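Local coordinates for protein Cry37AA1 (Bacillus thuringiensis, PDB 4RHZ) that binds calcium and pairs with Cry23Aa1 as the C2-fold partner of a binary toxin complex, probably acting with it as an insecticidal toxin, at residues E22-I27 with N86-L91; E39-D44 with S54-T59; T105-G110 with G114-I119. One frame throughout, in Å; residues are numbered along the deposited sequence. Where two conformers were deposited one is given.

Contact 1 of 3, residues E22-I27 with N86-L91. With CA (calcium ion), chain D.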
loop_
_atom_site.group_PDB
_atom_site.type_symbol
_atom_site.label_atom_id
_atom_site.label_comp_id
_atom_site.label_asym_id
_atom_site.label_seq_id
_atom_site.Cartn_x
_atom_site.Cartn_y
_atom_site.Cartn_z
ATOM N N GLU B 22 0.496 -15.971 21.175
ATOM C CA GLU B 22 1.534 -16.421 22.084
ATOM C C GLU B 22 2.622 -17.197 21.354
ATOM O O GLU B 22 2.774 -18.416 21.512
ATOM C CB GLU B 22 0.912 -17.209 23.235
ATOM C CG GLU B 22 0.321 -16.218 24.238
ATOM C CD GLU B 22 -1.113 -16.535 24.612
ATOM O OE1 GLU B 22 -1.958 -15.609 24.461
ATOM O OE2 GLU B 22 -1.372 -17.696 25.040
ATOM N N PRO B 23 3.374 -16.484 20.517
ATOM C CA PRO B 23 4.230 -17.282 19.607
ATOM C C PRO B 23 5.400 -17.924 20.365
ATOM O O PRO B 23 5.975 -17.264 21.244
ATOM C CB PRO B 23 4.755 -16.221 18.639
ATOM C CG PRO B 23 4.710 -14.937 19.418
ATOM C CD PRO B 23 3.445 -15.040 20.240
ATOM N N TYR B 24 5.722 -19.186 20.081
ATOM C CA TYR B 24 7.005 -19.709 20.494
ATOM C C TYR B 24 7.733 -20.289 19.285
ATOM O O TYR B 24 7.098 -20.703 18.312
ATOM C CB TYR B 24 6.876 -20.800 21.553
ATOM C CG TYR B 24 6.213 -22.085 21.080
ATOM C CD1 TYR B 24 6.980 -23.166 20.639
ATOM C CD2 TYR B 24 4.812 -22.237 21.115
ATOM C CE1 TYR B 24 6.382 -24.370 20.219
ATOM C CE2 TYR B 24 4.198 -23.440 20.701
ATOM C CZ TYR B 24 4.977 -24.491 20.240
ATOM O OH TYR B 24 4.368 -25.686 19.819
ATOM N N GLY B 25 9.063 -20.337 19.365
ATOM C CA GLY B 25 9.926 -21.016 18.379
ATOM C C GLY B 25 11.092 -20.086 18.121
ATOM O O GLY B 25 11.680 -19.575 19.077
ATOM N N TYR B 26 11.391 -19.794 16.844
ATOM C CA TYR B 26 12.485 -18.895 16.509
ATOM C C TYR B 26 12.221 -18.274 15.145
ATOM O O TYR B 26 11.455 -18.816 14.360
ATOM C CB TYR B 26 13.863 -19.676 16.513
ATOM C CG TYR B 26 13.959 -20.777 15.455
ATOM C CD1 TYR B 26 14.263 -20.464 14.103
ATOM C CD2 TYR B 26 13.708 -22.109 15.779
ATOM C CE1 TYR B 26 14.324 -21.459 13.123
ATOM C CE2 TYR B 26 13.812 -23.150 14.783
ATOM C CZ TYR B 26 14.083 -22.784 13.472
ATOM O OH TYR B 26 14.161 -23.726 12.478
ATOM N N ILE B 27 12.900 -17.168 14.861
ATOM C CA ILE B 27 13.031 -16.621 13.528
ATOM C C ILE B 27 14.526 -16.286 13.331
ATOM O O ILE B 27 15.224 -15.752 14.250
ATOM C CB ILE B 27 12.151 -15.343 13.318
ATOM C CG1 ILE B 27 10.642 -15.690 13.482
ATOM C CG2 ILE B 27 12.406 -14.657 11.929
ATOM C CD1 ILE B 27 9.793 -14.462 13.892
ATOM N N ASN B 86 -4.198 -30.363 21.331
ATOM C CA ASN B 86 -2.899 -30.974 21.143
ATOM C C ASN B 86 -2.030 -30.310 20.092
ATOM O O ASN B 86 -0.895 -29.948 20.361
ATOM C CB ASN B 86 -3.032 -32.432 20.773
ATOM C CG ASN B 86 -1.764 -32.981 20.214
ATOM O OD1 ASN B 86 -0.691 -32.741 20.745
ATOM N ND2 ASN B 86 -1.868 -33.700 19.117
ATOM N N ALA B 87 -2.616 -30.167 18.906
ATOM C CA ALA B 87 -1.987 -29.737 17.602
ATOM C C ALA B 87 -1.808 -28.216 17.439
ATOM O O ALA B 87 -2.751 -27.423 17.490
ATOM C CB ALA B 87 -2.717 -30.340 16.395
ATOM N N ASP B 88 -0.567 -27.806 17.279
ATOM C CA ASP B 88 -0.238 -26.388 17.370
ATOM C C ASP B 88 -0.609 -25.633 16.100
ATOM O O ASP B 88 -0.549 -26.191 15.008
ATOM C CB ASP B 88 1.255 -26.208 17.676
ATOM C CG ASP B 88 1.700 -27.027 18.858
ATOM O OD1 ASP B 88 2.017 -26.434 19.933
ATOM O OD2 ASP B 88 1.719 -28.278 18.690
ATOM N N ASP B 89 -1.054 -24.394 16.286
ATOM C CA ASP B 89 -1.136 -23.410 15.234
ATOM C C ASP B 89 0.269 -23.167 14.653
ATOM O O ASP B 89 1.243 -23.042 15.423
ATOM C CB ASP B 89 -1.662 -22.081 15.807
ATOM C CG ASP B 89 -3.202 -22.047 15.925
ATOM O OD1 ASP B 89 -3.849 -23.080 15.671
ATOM O OD2 ASP B 89 -3.776 -20.978 16.252
ATOM N N ILE B 90 0.384 -23.106 13.324
ATOM C CA ILE B 90 1.657 -22.734 12.745
ATOM C C ILE B 90 1.536 -21.372 12.133
ATOM O O ILE B 90 0.634 -21.167 11.323
ATOM C CB ILE B 90 2.153 -23.844 11.748
ATOM C CG1 ILE B 90 2.483 -25.126 12.556
ATOM C CG2 ILE B 90 3.367 -23.399 11.034
ATOM C CD1 ILE B 90 1.956 -26.272 11.985
ATOM N N LEU B 91 2.416 -20.447 12.530
ATOM C CA LEU B 91 2.527 -19.102 12.001
ATOM C C LEU B 91 3.661 -19.010 10.953
ATOM O O LEU B 91 3.650 -18.047 10.124
ATOM C CB LEU B 91 2.846 -18.091 13.117
ATOM C CG LEU B 91 1.730 -17.574 14.075
ATOM C CD1 LEU B 91 1.027 -18.756 14.710
ATOM C CD2 LEU B 91 2.206 -16.596 15.183
HETATM CA CA CA D . -4.837 -22.670 13.509
HETATM O O HOH W 1 -3.042 -21.273 12.568
HETATM O O HOH W 2 -4.215 -24.483 12.873
HETATM O O HOH W 3 -5.079 -20.278 14.593
#

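Contact 2 of 3, residues E39-D44 with S54-T59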
loop_
_atom_site.group_PDB
_atom_site.type_symbol
_atom_site.label_atom_id
_atom_site.label_comp_id
_atom_site.label_asym_id
_atom_site.label_seq_id
_atom_site.Cartn_x
_atom_site.Cartn_y
_atom_site.Cartn_z
ATOM N N GLU B 39 19.698 -15.820 14.931
ATOM C CA GLU B 39 18.390 -15.480 15.467
ATOM C C GLU B 39 18.155 -14.009 15.658
ATOM O O GLU B 39 19.032 -13.270 16.138
ATOM C CB GLU B 39 17.979 -16.209 16.749
ATOM C CG GLU B 39 19.052 -16.618 17.626
ATOM C CD GLU B 39 19.665 -17.918 17.155
ATOM O OE1 GLU B 39 20.807 -17.813 16.617
ATOM O OE2 GLU B 39 19.017 -18.998 17.329
ATOM N N ILE B 40 16.976 -13.599 15.212
ATOM C CA ILE B 40 16.459 -12.267 15.500
ATOM C C ILE B 40 15.299 -12.329 16.502
ATOM O O ILE B 40 14.875 -11.309 17.029
ATOM C CB ILE B 40 16.107 -11.485 14.179
ATOM C CG1 ILE B 40 14.867 -12.074 13.484
ATOM C CG2 ILE B 40 17.351 -11.481 13.276
ATOM C CD1 ILE B 40 14.241 -11.180 12.344
ATOM N N TRP B 41 14.832 -13.535 16.795
ATOM C CA TRP B 41 13.815 -13.714 17.782
ATOM C C TRP B 41 13.758 -15.168 18.162
ATOM O O TRP B 41 13.817 -16.041 17.300
ATOM C CB TRP B 41 12.431 -13.298 17.241
ATOM C CG TRP B 41 11.300 -13.640 18.154
ATOM C CD1 TRP B 41 10.822 -12.866 19.177
ATOM C CD2 TRP B 41 10.506 -14.844 18.152
ATOM N NE1 TRP B 41 9.792 -13.521 19.831
ATOM C CE2 TRP B 41 9.549 -14.714 19.202
ATOM C CE3 TRP B 41 10.495 -16.012 17.356
ATOM C CZ2 TRP B 41 8.603 -15.714 19.494
ATOM C CZ3 TRP B 41 9.554 -16.989 17.602
ATOM C CH2 TRP B 41 8.604 -16.840 18.697
ATOM N N LYS B 42 13.541 -15.416 19.450
ATOM C CA LYS B 42 13.509 -16.767 20.029
ATOM C C LYS B 42 12.616 -16.767 21.288
ATOM O O LYS B 42 12.724 -15.870 22.142
ATOM C CB LYS B 42 14.935 -17.185 20.421
ATOM C CG LYS B 42 15.093 -18.667 20.775
ATOM C CD LYS B 42 16.541 -18.925 21.240
ATOM C CE LYS B 42 16.672 -20.346 21.840
ATOM N NZ LYS B 42 16.890 -21.384 20.763
ATOM N N GLN B 43 11.721 -17.735 21.404
ATOM C CA GLN B 43 10.957 -17.880 22.629
ATOM C C GLN B 43 10.666 -19.347 22.752
ATOM O O GLN B 43 10.066 -19.939 21.837
ATOM C CB GLN B 43 9.639 -17.063 22.586
ATOM C CG GLN B 43 8.617 -17.394 23.727
ATOM C CD GLN B 43 9.218 -17.143 25.107
ATOM O OE1 GLN B 43 9.549 -15.995 25.464
ATOM N NE2 GLN B 43 9.381 -18.217 25.891
ATOM N N ASP B 44 11.107 -19.947 23.867
ATOM C CA ASP B 44 10.837 -21.351 24.138
ATOM C C ASP B 44 9.395 -21.584 24.486
ATOM O O ASP B 44 8.718 -20.707 25.028
ATOM C CB ASP B 44 11.723 -21.887 25.241
ATOM C CG ASP B 44 13.178 -21.870 24.868
ATOM O OD1 ASP B 44 13.953 -21.723 25.814
ATOM O OD2 ASP B 44 13.542 -21.970 23.661
ATOM N N SER B 54 2.683 -9.414 20.121
ATOM C CA SER B 54 2.163 -9.108 18.799
ATOM C C SER B 54 3.233 -8.427 17.907
ATOM O O SER B 54 3.278 -8.676 16.702
ATOM C CB SER B 54 0.772 -8.394 18.852
ATOM O OG SER B 54 0.845 -6.987 18.944
ATOM N N THR B 55 4.079 -7.607 18.513
ATOM C CA THR B 55 5.178 -6.945 17.838
ATOM C C THR B 55 6.391 -7.119 18.732
ATOM O O THR B 55 6.243 -7.111 19.952
ATOM C CB THR B 55 4.930 -5.445 17.671
ATOM O OG1 THR B 55 3.563 -5.225 17.291
ATOM C CG2 THR B 55 5.853 -4.883 16.645
ATOM N N TYR B 56 7.564 -7.268 18.114
ATOM C CA TYR B 56 8.817 -7.511 18.770
ATOM C C TYR B 56 9.812 -6.710 17.979
ATOM O O TYR B 56 9.824 -6.760 16.754
ATOM C CB TYR B 56 9.192 -9.003 18.682
ATOM C CG TYR B 56 10.497 -9.299 19.351
ATOM C CD1 TYR B 56 10.557 -9.402 20.727
ATOM C CD2 TYR B 56 11.701 -9.414 18.618
ATOM C CE1 TYR B 56 11.741 -9.621 21.381
ATOM C CE2 TYR B 56 12.920 -9.657 19.275
ATOM C CZ TYR B 56 12.926 -9.751 20.656
ATOM O OH TYR B 56 14.090 -9.995 21.379
ATOM N N THR B 57 10.655 -5.985 18.684
ATOM C CA THR B 57 11.680 -5.176 18.059
ATOM C C THR B 57 13.037 -5.560 18.646
ATOM O O THR B 57 13.145 -5.854 19.848
ATOM C CB THR B 57 11.378 -3.697 18.251
ATOM O OG1 THR B 57 10.020 -3.464 17.863
ATOM C CG2 THR B 57 12.294 -2.832 17.411
ATOM N N GLN B 58 14.056 -5.599 17.781
ATOM C CA GLN B 58 15.423 -6.003 18.126
ATOM C C GLN B 58 16.441 -5.324 17.234
ATOM O O GLN B 58 16.211 -5.210 16.018
ATOM C CB GLN B 58 15.578 -7.484 17.872
ATOM C CG GLN B 58 15.692 -8.187 19.117
ATOM C CD GLN B 58 17.048 -8.770 19.324
ATOM O OE1 GLN B 58 17.853 -8.253 20.078
ATOM N NE2 GLN B 58 17.285 -9.888 18.687
ATOM N N THR B 59 17.564 -4.914 17.832
ATOM C CA THR B 59 18.701 -4.395 17.103
ATOM C C THR B 59 19.922 -5.259 17.376
ATOM O O THR B 59 20.161 -5.674 18.510
ATOM C CB THR B 59 18.944 -2.910 17.403
ATOM O OG1 THR B 59 17.750 -2.215 17.096
ATOM C CG2 THR B 59 20.088 -2.314 16.489
HETATM O O HOH W 4 19.037 -11.744 18.445
HETATM O O HOH W 5 15.143 -12.984 21.223
#

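Contact 3 of 3, residues T105-G110 with G114-I119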
loop_
_atom_site.group_PDB
_atom_site.type_symbol
_atom_site.label_atom_id
_atom_site.label_comp_id
_atom_site.label_asym_id
_atom_site.label_seq_id
_atom_site.Cartn_x
_atom_site.Cartn_y
_atom_site.Cartn_z
ATOM N N THR B 105 9.314 -5.370 3.287
ATOM C CA THR B 105 8.984 -6.221 4.394
ATOM C C THR B 105 8.718 -7.610 3.825
ATOM O O THR B 105 8.251 -7.721 2.684
ATOM C CB THR B 105 7.746 -5.632 5.103
ATOM O OG1 THR B 105 8.186 -4.541 5.919
ATOM C CG2 THR B 105 7.018 -6.603 5.971
ATOM N N VAL B 106 8.993 -8.673 4.593
ATOM C CA VAL B 106 8.636 -9.999 4.118
ATOM C C VAL B 106 7.550 -10.615 4.986
ATOM O O VAL B 106 7.500 -10.348 6.176
ATOM C CB VAL B 106 9.887 -11.062 4.091
ATOM C CG1 VAL B 106 11.081 -10.577 3.327
ATOM C CG2 VAL B 106 10.253 -11.531 5.509
ATOM N N ARG B 107 6.775 -11.511 4.381
ATOM C CA ARG B 107 5.837 -12.350 5.090
ATOM C C ARG B 107 6.258 -13.842 5.037
ATOM O O ARG B 107 6.492 -14.403 3.922
ATOM C CB ARG B 107 4.457 -12.216 4.406
ATOM C CG ARG B 107 3.426 -13.115 4.936
ATOM C CD ARG B 107 1.992 -12.751 4.463
ATOM N NE ARG B 107 1.083 -13.861 4.776
ATOM C CZ ARG B 107 -0.251 -13.771 4.948
ATOM N NH1 ARG B 107 -0.891 -12.571 4.902
ATOM N NH2 ARG B 107 -0.942 -14.892 5.219
ATOM N N LEU B 108 6.260 -14.478 6.207
ATOM C CA LEU B 108 6.356 -15.901 6.321
ATOM C C LEU B 108 4.954 -16.437 6.565
ATOM O O LEU B 108 4.307 -15.938 7.494
ATOM C CB LEU B 108 7.263 -16.250 7.520
ATOM C CG LEU B 108 8.614 -15.534 7.578
ATOM C CD1 LEU B 108 9.472 -16.129 8.734
ATOM C CD2 LEU B 108 9.314 -15.708 6.250
ATOM N N ASP B 109 4.500 -17.425 5.764
ATOM C CA ASP B 109 3.132 -17.928 5.852
ATOM C C ASP B 109 2.952 -19.081 6.799
ATOM O O ASP B 109 3.822 -19.966 6.924
ATOM C CB ASP B 109 2.544 -18.333 4.439
ATOM C CG ASP B 109 2.702 -17.227 3.441
ATOM O OD1 ASP B 109 3.522 -17.353 2.456
ATOM O OD2 ASP B 109 2.075 -16.161 3.700
ATOM N N GLY B 110 1.766 -19.129 7.402
ATOM C CA GLY B 110 1.451 -20.192 8.388
ATOM C C GLY B 110 0.496 -21.181 7.782
ATOM O O GLY B 110 0.415 -21.309 6.560
ATOM N N GLY B 114 -4.788 -16.355 8.047
ATOM C CA GLY B 114 -4.708 -15.352 9.120
ATOM C C GLY B 114 -3.668 -15.674 10.225
ATOM O O GLY B 114 -3.570 -14.936 11.224
ATOM N N SER B 115 -2.885 -16.763 10.024
ATOM C CA SER B 115 -1.710 -17.092 10.833
ATOM C C SER B 115 -0.420 -16.908 9.980
ATOM O O SER B 115 -0.174 -17.664 8.991
ATOM C CB SER B 115 -1.808 -18.538 11.311
ATOM O OG SER B 115 -3.033 -18.806 11.973
ATOM N N TYR B 116 0.409 -15.920 10.347
ATOM C CA TYR B 116 1.609 -15.598 9.583
ATOM C C TYR B 116 2.478 -14.643 10.352
ATOM O O TYR B 116 2.042 -14.160 11.386
ATOM C CB TYR B 116 1.217 -14.952 8.255
ATOM C CG TYR B 116 0.491 -13.609 8.328
ATOM C CD1 TYR B 116 1.166 -12.402 8.168
ATOM C CD2 TYR B 116 -0.905 -13.555 8.432
ATOM C CE1 TYR B 116 0.448 -11.144 8.195
ATOM C CE2 TYR B 116 -1.627 -12.291 8.458
ATOM C CZ TYR B 116 -0.958 -11.141 8.373
ATOM O OH TYR B 116 -1.674 -9.979 8.342
ATOM N N VAL B 117 3.670 -14.304 9.824
ATOM C CA VAL B 117 4.565 -13.366 10.488
ATOM C C VAL B 117 5.091 -12.400 9.464
ATOM O O VAL B 117 5.248 -12.822 8.305
ATOM C CB VAL B 117 5.781 -14.136 11.057
ATOM C CG1 VAL B 117 6.778 -13.210 11.661
ATOM C CG2 VAL B 117 5.336 -15.129 12.114
ATOM N N THR B 118 5.370 -11.136 9.834
ATOM C CA THR B 118 5.996 -10.258 8.912
ATOM C C THR B 118 7.289 -9.677 9.539
ATOM O O THR B 118 7.409 -9.597 10.772
ATOM C CB THR B 118 5.091 -9.076 8.500
ATOM O OG1 THR B 118 4.948 -8.156 9.585
ATOM C CG2 THR B 118 3.720 -9.494 7.903
ATOM N N ILE B 119 8.279 -9.285 8.718
ATOM C CA ILE B 119 9.502 -8.774 9.260
ATOM C C ILE B 119 9.935 -7.628 8.425
ATOM O O ILE B 119 9.989 -7.712 7.200
ATOM C CB ILE B 119 10.674 -9.852 9.213
ATOM C CG1 ILE B 119 10.409 -11.014 10.142
ATOM C CG2 ILE B 119 11.987 -9.299 9.788
ATOM C CD1 ILE B 119 9.927 -12.141 9.485
#

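Contact 1 of 3, residues E22-I27 with N86-L91
Tyr-24 reaches Asp-88 with its phenol hydroxyl. Tyr-24 OH donates to Asp-88 OD1 in a hydrogen bond modelled at 2.5 Å, shorter than usual, so the exact length is doubtful. The carboxylate oxygen sits at the edge of the ring, close to its plane. The two side chains cross at about a right angle, with ring and carboxylate planes 75° apart. Asp-88 OD2 is turned away from the hydroxyl, so a single carboxylate oxygen takes the bond. The first torsion of Tyr-24 places CG between the backbone N and the carbonyl carbon (chi1 67°), and this sends the ring out to the loop that carries Asp-88. Asp-88 CG lies beside its own backbone N (chi1 -51°), which presents OD1 to the phenol.

A second, looser contact lies deeper. Pro-23 CB rests against the methyl Leu-91 CD2 at 4.3 Å. Both residues are buried, and Pro-23 also packs on Phe-12 and Trp-41.

Next to Asp-88, Asp-89 serves the calcium ion. Asp-89 OD1 binds the metal at 2.4 Å, while Asp-89 OD2 stands 3.4 Å from the ion, so the carboxylate coordinates through one oxygen. Asn-14 hydrogen-bonds OD2, which helps fix the rotation of the group. Glu-112 and three waters are the other ligands of the calcium ion, in a protein of C2 fold.

The chemistry divides the neighbouring acids between two tasks. The phenol bond to Asp-88 ties the calcium-bearing segment to the 22-27 segment, while Asp-89 is left to the metal.

Contact 2 of 3, residues E39-D44 with S54-T59
Gln-58 NE2 is shared between a water and a backbone carbonyl. It donates to water 4 at 2.6 Å, and the same water donates to Glu-39 O. Gln-58 NE2 also gives a longer bond of 3.3 Å to Ile-40 O. That hydrogen bond is nearly straight, 170° at the hydrogen, and the oxygen lies in the amide plane of Gln-58. The donor, however, stands above the carbonyl plane of Ile-40. A bend at chi2 (-112°) carries the amide back to this carbonyl.

Ile-40 and Trp-41 form a classic beta bulge opposite Ile-27. The bulge breaks strand 38-43 at the edge of its sheet. Strand 55-62 is the edge of the other sheet, so this contact joins two edges of the C2 sandwich by side chains.

Trp-41 and Tyr-56 meet in a T-shaped stack. The pyrrole edge of Trp-41 points at the face of Tyr-56, with centroids 4.7 Å apart and planes at 73°. Trp-41 CD1 lies over the ring centre, 3.6 Å from Tyr-56 CG. Both residues hold CG anti to the backbone N, which brings the rings together. Trp-41 also meets the ring of Phe-12. Tyr-56 OH hydrogen-bonds water 5, which has a weak bond from Lys-42 N.

Contact 3 of 3, residues T105-G110 with G114-I119
Strands 105-110 and 115-119 run antiparallel as the arms of a beta hairpin, with Val-106/Ile-119 and Leu-108/Val-117 as hydrogen-bonded pairs and Arg-107/Thr-118 and Asp-109/Tyr-116 as non-hydrogen-bonded ones. Val-106 N to Ile-119 O measures 3.0 Å, and Val-117 N to Leu-108 O 2.9 Å.

On the face with Arg-107 and Tyr-116, the guanidinium lies flat on the phenol ring. Their planes are 6° apart. Arg-107 CZ is 3.7 Å from the Tyr-116 ring centroid, over the face, in a cation-pi stack. The arginine chain runs extended from CG to NE and reaches diagonally along the strands. Tyr-116 takes the position between backbone N and carbonyl carbon (chi1 63°), which lays its ring beneath. Arg-107 NE makes a salt bridge of 2.7 Å to Asp-109 OD2, and Arg-107 NH2 bonds Lys-113 O. These two bonds help fix the guanidinium's rotation.

The other face is apolar. Ile-119 CD1 meets Val-106 CG2 at 4.0 Å and Leu-108 CD1 at 4.1 Å.

This apolar face packs on strands 73-81 and 89-100 of the opposing sheet. Tyr-116 stacks on Tyr-13 of strand 4-13, the other neighbour of strand 115-125. At the outer edge, Thr-105 to Arg-107 pair in parallel with a strand of the Cry23Aa1 chain, where Glu-48 of that chain bonds Thr-105 OG1, so the sheet continues into the partner toxin.

The three contacts are spread over one beta sandwich, their centres 13 to 14 Å apart. Contact 1 and the 39-44 segment of contact 2 share a sheet. Strands 26-30 and 38-43 are neighbours there, and Gly-25 N lies 2.7 Å from Gln-43 O. Contact 2 is nested in the loop that contact 1 closes. Contact 3 lies in the sheet that also holds strand 55-62 of contact 2. It meets the opposite sheet across the core: Ile-27 CD1 is 4.0 Å from Val-117 CG1, and Ile-40 CD1 is 3.9 Å from Ile-119 CG2. The calcium ion lies where contacts 1 and 3 approach. Asp-89 binds it, and the Ser-115 side chain is about 5 Å away. The Trp-41 side chain is about 12 Å from that of Asp-89.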